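Local coordinates for DUAL specificity protein phosphatase 14 (Homo sapiens, PDB 2WGP) that removes phosphate from tyrosine, serine and threonine residues of proteins, inactivating the MAP kinases ERK, JNK and p38 and damping T-cell receptor signalling, at residues F65-Q69 / F70-K74; Y137-V140 / K141-P145; R148-V151 / G152-R155. All coordinates share one frame; numbering follows the deposited sequence.

Interaction 1 of 3, residues F65-Q69 / F70-K74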
# COMPACT_ATOMS: atom_id res chain seq x y z
N PHE A 65 30.74 -20.73 -7.95
CA PHE A 65 32.13 -21.06 -7.68
C PHE A 65 32.84 -21.37 -8.99
O PHE A 65 34.03 -21.18 -9.10
CB PHE A 65 32.28 -22.21 -6.68
CG PHE A 65 33.64 -22.24 -6.02
CD1 PHE A 65 33.87 -21.53 -4.84
CD2 PHE A 65 34.70 -22.93 -6.60
CE1 PHE A 65 35.15 -21.53 -4.24
CE2 PHE A 65 35.97 -22.94 -6.01
CZ PHE A 65 36.19 -22.25 -4.82
N ASN A 66 32.09 -21.87 -9.96
CA ASN A 66 32.61 -22.25 -11.28
C ASN A 66 33.62 -23.41 -11.38
O ASN A 66 34.60 -23.33 -12.10
CB ASN A 66 33.19 -21.01 -12.00
CG ASN A 66 33.12 -21.15 -13.52
OD1 ASN A 66 32.25 -21.86 -14.05
ND2 ASN A 66 34.04 -20.48 -14.22
N TRP A 67 33.38 -24.51 -10.69
CA TRP A 67 34.21 -25.69 -10.93
C TRP A 67 33.98 -26.18 -12.37
O TRP A 67 32.83 -26.17 -12.84
CB TRP A 67 33.85 -26.82 -9.99
CG TRP A 67 34.17 -26.60 -8.58
CD1 TRP A 67 33.28 -26.33 -7.59
CD2 TRP A 67 35.45 -26.73 -7.96
NE1 TRP A 67 33.93 -26.27 -6.37
CE2 TRP A 67 35.26 -26.50 -6.57
CE3 TRP A 67 36.74 -27.00 -8.43
CZ2 TRP A 67 36.33 -26.53 -5.66
CZ3 TRP A 67 37.80 -27.04 -7.52
CH2 TRP A 67 37.58 -26.79 -6.15
N PRO A 68 35.05 -26.61 -13.07
CA PRO A 68 34.86 -27.10 -14.44
C PRO A 68 33.92 -28.31 -14.55
O PRO A 68 33.30 -28.52 -15.59
CB PRO A 68 36.29 -27.48 -14.89
CG PRO A 68 37.20 -26.74 -13.95
CD PRO A 68 36.46 -26.72 -12.65
N GLN A 69 33.81 -29.06 -13.47
CA GLN A 69 33.04 -30.30 -13.42
C GLN A 69 31.54 -30.11 -13.54
O GLN A 69 30.82 -31.08 -13.80
CB GLN A 69 33.32 -31.04 -12.10
CG GLN A 69 34.70 -31.65 -12.04
CD GLN A 69 35.79 -30.63 -11.84
OE1 GLN A 69 35.56 -29.56 -11.28
NE2 GLN A 69 37.00 -30.94 -12.32
N PHE A 70 31.06 -28.90 -13.31
CA PHE A 70 29.63 -28.67 -13.31
C PHE A 70 29.27 -27.64 -14.32
O PHE A 70 30.05 -26.73 -14.61
CB PHE A 70 29.11 -28.26 -11.91
CG PHE A 70 29.67 -29.08 -10.81
CD1 PHE A 70 29.29 -30.42 -10.65
CD2 PHE A 70 30.58 -28.53 -9.91
CE1 PHE A 70 29.82 -31.20 -9.60
CE2 PHE A 70 31.12 -29.30 -8.87
CZ PHE A 70 30.73 -30.64 -8.72
N GLU A 71 28.07 -27.80 -14.85
CA GLU A 71 27.38 -26.78 -15.59
C GLU A 71 26.69 -25.89 -14.57
O GLU A 71 26.18 -26.38 -13.58
CB GLU A 71 26.36 -27.46 -16.50
CG GLU A 71 25.52 -26.54 -17.32
CD GLU A 71 24.44 -27.30 -18.08
OE1 GLU A 71 23.76 -26.65 -18.89
OE2 GLU A 71 24.25 -28.52 -17.85
N TYR A 72 26.70 -24.58 -14.77
CA TYR A 72 26.08 -23.66 -13.82
C TYR A 72 24.96 -22.87 -14.48
O TYR A 72 25.12 -22.38 -15.62
CB TYR A 72 27.11 -22.66 -13.26
CG TYR A 72 28.07 -23.25 -12.28
CD1 TYR A 72 29.19 -23.95 -12.71
CD2 TYR A 72 27.87 -23.11 -10.91
CE1 TYR A 72 30.08 -24.49 -11.82
CE2 TYR A 72 28.74 -23.67 -10.01
CZ TYR A 72 29.85 -24.35 -10.47
OH TYR A 72 30.74 -24.90 -9.58
N VAL A 73 23.85 -22.72 -13.75
CA VAL A 73 22.71 -21.89 -14.15
C VAL A 73 22.38 -20.90 -13.01
O VAL A 73 22.05 -21.31 -11.92
CB VAL A 73 21.46 -22.72 -14.46
CG1 VAL A 73 20.28 -21.81 -14.88
CG2 VAL A 73 21.76 -23.78 -15.56
N LYS A 74 22.49 -19.62 -13.29
CA LYS A 74 22.21 -18.57 -12.30
C LYS A 74 20.77 -18.09 -12.48
O LYS A 74 20.37 -17.72 -13.59
CB LYS A 74 23.17 -17.42 -12.53
CG LYS A 74 23.02 -16.19 -11.64
CD LYS A 74 23.78 -16.38 -10.34
CE LYS A 74 24.16 -15.05 -9.73
NZ LYS A 74 25.02 -15.21 -8.55
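Y72 reaches back from the strand and sets its phenol ring alongside the backbone of F65 to W67, its hydroxyl slipping in beside the edge of the W67 indole. Its CG stands anti to the carbonyl carbon, beside the backbone N (chi1 -73°), which carries the ring back toward the loop. There the backbone N of W67 donates to Y72 OH over 2.9 Å, at a moderately bent 149°, while CD1 of W67 lies 3.5 Å from the same oxygen. A tyrosine suits this place because its ring is long enough to span the gap between strand and loop and carries an acceptor at its far end. The carbonyl O of W67 meets the ring's edge, 3.4 Å from Y72 CE1, and OD1 of N66 brushes CD1 of Y72.

W67 and F70 run side by side in the same direction. W67 CB packs 3.7 Å from F70 CD2, and the ring planes stand nearly at right angles, meeting obliquely. One face of the F70 ring is covered by the next residue back: Q69 CB sits 4.1 Å from the ring centroid, directly over it, a CH-pi contact. F70 is the buried member, lodged against L47 and I55, whereas the indole N-H of W67 bonds to the carbonyl of S42.

The backbone bends at P68, whose ring fixes a phi of -60° that fits the second position of a turn. F70 N closes it on W67 O at 3.3 Å. This is a type I beta turn from W67 to F70, leading the chain into 71-74, an outermost strand, within this chain, of the phosphatase domain's central mixed sheet.

Interaction 2 of 3, residues Y137-V140 / K141-P145; sequences YNWV and KARRP
With CG of Y137 opposite its backbone N (chi1 176°) and K141 in the same setting (chi1 -175°), the two side chains lie alongside each other one helical turn apart. The lysine bends at chi2, which lays its methylene chain by the phenol end: CE is 3.5 Å from Y137 OH. Its ammonium then passes on to donate to the carbonyl O of P145, with NZ to O 2.6 Å and in the carbonyl plane. A water accepts from K141 NZ and donates to Y137 OH, joining the two polar ends, while that hydroxyl also bonds to E187. A long, flexible lysine suits the place, apolar where its methylenes pass the phenol end and charged at the tip, where the helix ends.

On another side of the helix R143 folds back toward W139. NH1 donates to the carbonyl O of W139 at 3.1 Å, and W139 CD1 lies over one face of the guanidinium, toward its rim, 3.4 Å from NH1, with the two planes 38° apart. The indole N-H is taken up by the carbonyl of I29.

K141 N to Y137 O and R144 N to V140 O, both 2.8 Å, continue the alpha-helical ladder until R144 leaves helical geometry. R144 bonds to the carbonyls of A112 and G113, close to the catalytic C110. Helix 133-143 sets V140 against helix 116-129 and L35 of strand 33-36, and Y137 against helix 182-188 and W154 of helix 151-165.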
# COMPACT_ATOMS: atom_id res chain seq x y z
N TYR A 137 4.80 -30.10 -1.91
CA TYR A 137 5.26 -29.56 -0.62
C TYR A 137 5.61 -30.65 0.38
O TYR A 137 6.72 -30.67 0.92
CB TYR A 137 4.20 -28.58 -0.07
CG TYR A 137 4.50 -28.03 1.29
CD1 TYR A 137 5.56 -27.13 1.50
CD2 TYR A 137 3.73 -28.41 2.38
CE1 TYR A 137 5.82 -26.63 2.80
CE2 TYR A 137 3.97 -27.91 3.65
CZ TYR A 137 5.00 -27.03 3.85
OH TYR A 137 5.22 -26.57 5.13
N ASN A 138 4.68 -31.58 0.61
CA ASN A 138 4.90 -32.67 1.57
C ASN A 138 6.11 -33.52 1.17
O ASN A 138 6.88 -33.93 2.04
CB ASN A 138 3.67 -33.56 1.68
CG ASN A 138 2.48 -32.86 2.30
OD1 ASN A 138 2.61 -31.90 3.05
ND2 ASN A 138 1.30 -33.37 1.99
N TRP A 139 6.28 -33.76 -0.13
CA TRP A 139 7.44 -34.49 -0.68
C TRP A 139 8.77 -33.83 -0.25
O TRP A 139 9.63 -34.45 0.39
CB TRP A 139 7.29 -34.51 -2.21
CG TRP A 139 8.27 -35.30 -3.01
CD1 TRP A 139 9.60 -35.50 -2.76
CD2 TRP A 139 8.02 -35.93 -4.27
NE1 TRP A 139 10.16 -36.25 -3.74
CE2 TRP A 139 9.21 -36.54 -4.68
CE3 TRP A 139 6.87 -36.08 -5.06
CZ2 TRP A 139 9.31 -37.28 -5.86
CZ3 TRP A 139 6.96 -36.81 -6.23
CH2 TRP A 139 8.18 -37.39 -6.62
N VAL A 140 8.92 -32.55 -0.57
CA VAL A 140 10.15 -31.83 -0.23
C VAL A 140 10.31 -31.68 1.29
O VAL A 140 11.40 -31.87 1.82
CB VAL A 140 10.20 -30.44 -0.89
CG1 VAL A 140 11.54 -29.75 -0.54
CG2 VAL A 140 10.03 -30.55 -2.41
N LYS A 141 9.22 -31.37 1.96
CA LYS A 141 9.21 -31.22 3.43
C LYS A 141 9.59 -32.54 4.15
O LYS A 141 10.25 -32.51 5.18
CB LYS A 141 7.83 -30.65 3.86
CG LYS A 141 7.62 -30.30 5.32
CD LYS A 141 8.01 -28.89 5.68
CE LYS A 141 7.46 -28.53 7.06
NZ LYS A 141 8.34 -27.65 7.83
N ALA A 142 9.21 -33.70 3.60
CA ALA A 142 9.63 -34.98 4.18
C ALA A 142 11.15 -35.14 4.16
O ALA A 142 11.72 -35.72 5.09
CB ALA A 142 8.97 -36.17 3.46
N ARG A 143 11.80 -34.59 3.13
CA ARG A 143 13.25 -34.73 2.98
C ARG A 143 14.03 -33.60 3.63
O ARG A 143 15.13 -33.83 4.12
CB ARG A 143 13.65 -34.87 1.52
CG ARG A 143 13.41 -36.29 0.97
CD ARG A 143 12.36 -36.21 -0.02
NE ARG A 143 12.07 -37.48 -0.70
CZ ARG A 143 10.88 -38.04 -0.72
NH1 ARG A 143 9.86 -37.50 -0.06
NH2 ARG A 143 10.71 -39.18 -1.39
N ARG A 144 13.47 -32.39 3.62
CA ARG A 144 14.15 -31.23 4.18
C ARG A 144 13.11 -30.47 5.01
O ARG A 144 12.43 -29.59 4.48
CB ARG A 144 14.74 -30.36 3.04
CG ARG A 144 15.62 -29.26 3.57
CD ARG A 144 16.66 -28.77 2.63
NE ARG A 144 17.25 -27.56 3.20
CZ ARG A 144 18.26 -27.54 4.07
NH1 ARG A 144 18.87 -28.66 4.47
NH2 ARG A 144 18.66 -26.39 4.55
N PRO A 145 12.94 -30.84 6.30
CA PRO A 145 11.81 -30.30 7.06
C PRO A 145 11.86 -28.79 7.33
O PRO A 145 10.85 -28.22 7.71
CB PRO A 145 11.90 -31.05 8.39
CG PRO A 145 12.60 -32.26 8.11
CD PRO A 145 13.59 -31.94 7.05
O HOH W 1 6.95 -25.34 6.93

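Interaction 3 of 3, residues R148-V151 / G152-R155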
# COMPACT_ATOMS: atom_id res chain seq x y z
N ARG A 148 10.42 -23.58 3.90
CA ARG A 148 9.44 -22.55 4.25
C ARG A 148 9.44 -21.45 3.17
O ARG A 148 9.93 -20.35 3.39
CB ARG A 148 9.78 -21.97 5.62
CG ARG A 148 8.69 -21.14 6.23
CD ARG A 148 7.76 -21.94 7.06
NE ARG A 148 6.79 -21.12 7.74
CZ ARG A 148 5.80 -21.57 8.51
NH1 ARG A 148 5.62 -22.87 8.65
NH2 ARG A 148 4.99 -20.71 9.13
N PRO A 149 8.88 -21.74 1.99
CA PRO A 149 8.76 -20.72 0.96
C PRO A 149 8.06 -19.49 1.50
O PRO A 149 7.17 -19.59 2.37
CB PRO A 149 7.92 -21.39 -0.10
CG PRO A 149 8.25 -22.85 0.04
CD PRO A 149 8.35 -23.04 1.53
N ASN A 150 8.48 -18.32 1.07
CA ASN A 150 7.87 -17.12 1.60
C ASN A 150 6.43 -17.00 1.07
O ASN A 150 6.06 -17.74 0.19
CB ASN A 150 8.76 -15.89 1.35
CG ASN A 150 8.73 -15.40 -0.07
OD1 ASN A 150 7.67 -15.17 -0.65
ND2 ASN A 150 9.91 -15.17 -0.63
N VAL A 151 5.61 -16.11 1.63
CA VAL A 151 4.17 -16.12 1.24
C VAL A 151 3.90 -15.71 -0.21
O VAL A 151 2.93 -16.20 -0.81
CB VAL A 151 3.29 -15.31 2.21
CG1 VAL A 151 3.30 -16.02 3.60
CG2 VAL A 151 3.74 -13.84 2.27
N GLY A 152 4.76 -14.84 -0.77
CA GLY A 152 4.64 -14.46 -2.18
C GLY A 152 4.95 -15.61 -3.12
O GLY A 152 4.24 -15.85 -4.13
N PHE A 153 5.98 -16.38 -2.77
CA PHE A 153 6.31 -17.59 -3.49
C PHE A 153 5.13 -18.57 -3.47
O PHE A 153 4.84 -19.21 -4.48
CB PHE A 153 7.59 -18.24 -2.93
CG PHE A 153 8.88 -17.45 -3.18
CD1 PHE A 153 10.08 -17.93 -2.68
CD2 PHE A 153 8.90 -16.28 -3.92
CE1 PHE A 153 11.28 -17.26 -2.90
CE2 PHE A 153 10.11 -15.58 -4.14
CZ PHE A 153 11.29 -16.08 -3.63
N TRP A 154 4.48 -18.73 -2.31
CA TRP A 154 3.24 -19.50 -2.21
C TRP A 154 2.14 -19.03 -3.16
O TRP A 154 1.55 -19.86 -3.84
CB TRP A 154 2.74 -19.57 -0.76
CG TRP A 154 3.37 -20.70 -0.02
CD1 TRP A 154 4.32 -20.63 0.93
CD2 TRP A 154 3.08 -22.09 -0.20
NE1 TRP A 154 4.66 -21.88 1.37
CE2 TRP A 154 3.92 -22.80 0.68
CE3 TRP A 154 2.20 -22.81 -1.03
CZ2 TRP A 154 3.90 -24.20 0.78
CZ3 TRP A 154 2.17 -24.21 -0.92
CH2 TRP A 154 3.02 -24.88 -0.02
N ARG A 155 1.84 -17.73 -3.19
CA ARG A 155 0.88 -17.17 -4.18
C ARG A 155 1.24 -17.60 -5.60
O ARG A 155 0.39 -18.03 -6.37
CB ARG A 155 0.80 -15.64 -4.11
CG ARG A 155 0.20 -15.10 -2.84
CD ARG A 155 -0.12 -13.60 -2.95
NE ARG A 155 1.06 -12.74 -3.04
CZ ARG A 155 1.76 -12.24 -2.01
NH1 ARG A 155 1.45 -12.53 -0.74
NH2 ARG A 155 2.80 -11.46 -2.26
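V151 and N150 start the helix. V151 lays CB and CG2 against its beginning, with CG2 3.4 Å from G152 N, while its carbonyl O accepts from R155 N at 3.0 Å and lies 3.4 Å from W154 CB. N150 works with both its backbone and its amide. Its CG stands between the backbone N and the carbonyl carbon (chi1 75°), which swings OD1 over the first turn. There OD1 accepts from F153 N at 3.0 Å, a nearly straight bond of 167° with the donor above the amide carbonyl plane. ND2 lies above the centre of the F153 ring, 3.4 Å from F153 CZ, with the two planes 39° apart. It also donates to D79, tying in a neighbouring loop.

This is an asparagine N-cap, in which a short polar side chain replaces the acceptor that a preceding turn would have supplied. It opens helix 151-165, whose F153 packs on R116 and S115 near the catalytic C110. With an alanine at N150, the N-H of F153 and the carboxylate of D79 would each probably lose a partner, and one face of the phenylalanine would lose its cover.

From N150 O the ordinary ladder begins, with W154 N at 3.1 Å. P149, immediately before the cap, sets CB 3.6 Å from W154 NE1, while that indole N-H and the proline's own carbonyl O both bond to the hydroxyl of Y184.

In the fold
From the N terminus, interaction 1 comes first, closing the turn that leads from the loop after strand 54-57 into strand 71-74 at the margin of the central sheet. Interaction 2 follows, on the last turns of helix 133-143, and interaction 3 opens helix 151-165 after the short connection between them. All three are local and in series, so none nests in or crosses another. Interaction 1 stands apart, its centre about 26 Å from that of interaction 2 and about 28 Å from that of interaction 3, across the middle of the chain. Interactions 2 and 3 touch, packing the successive helices 133-143 and 151-165 together.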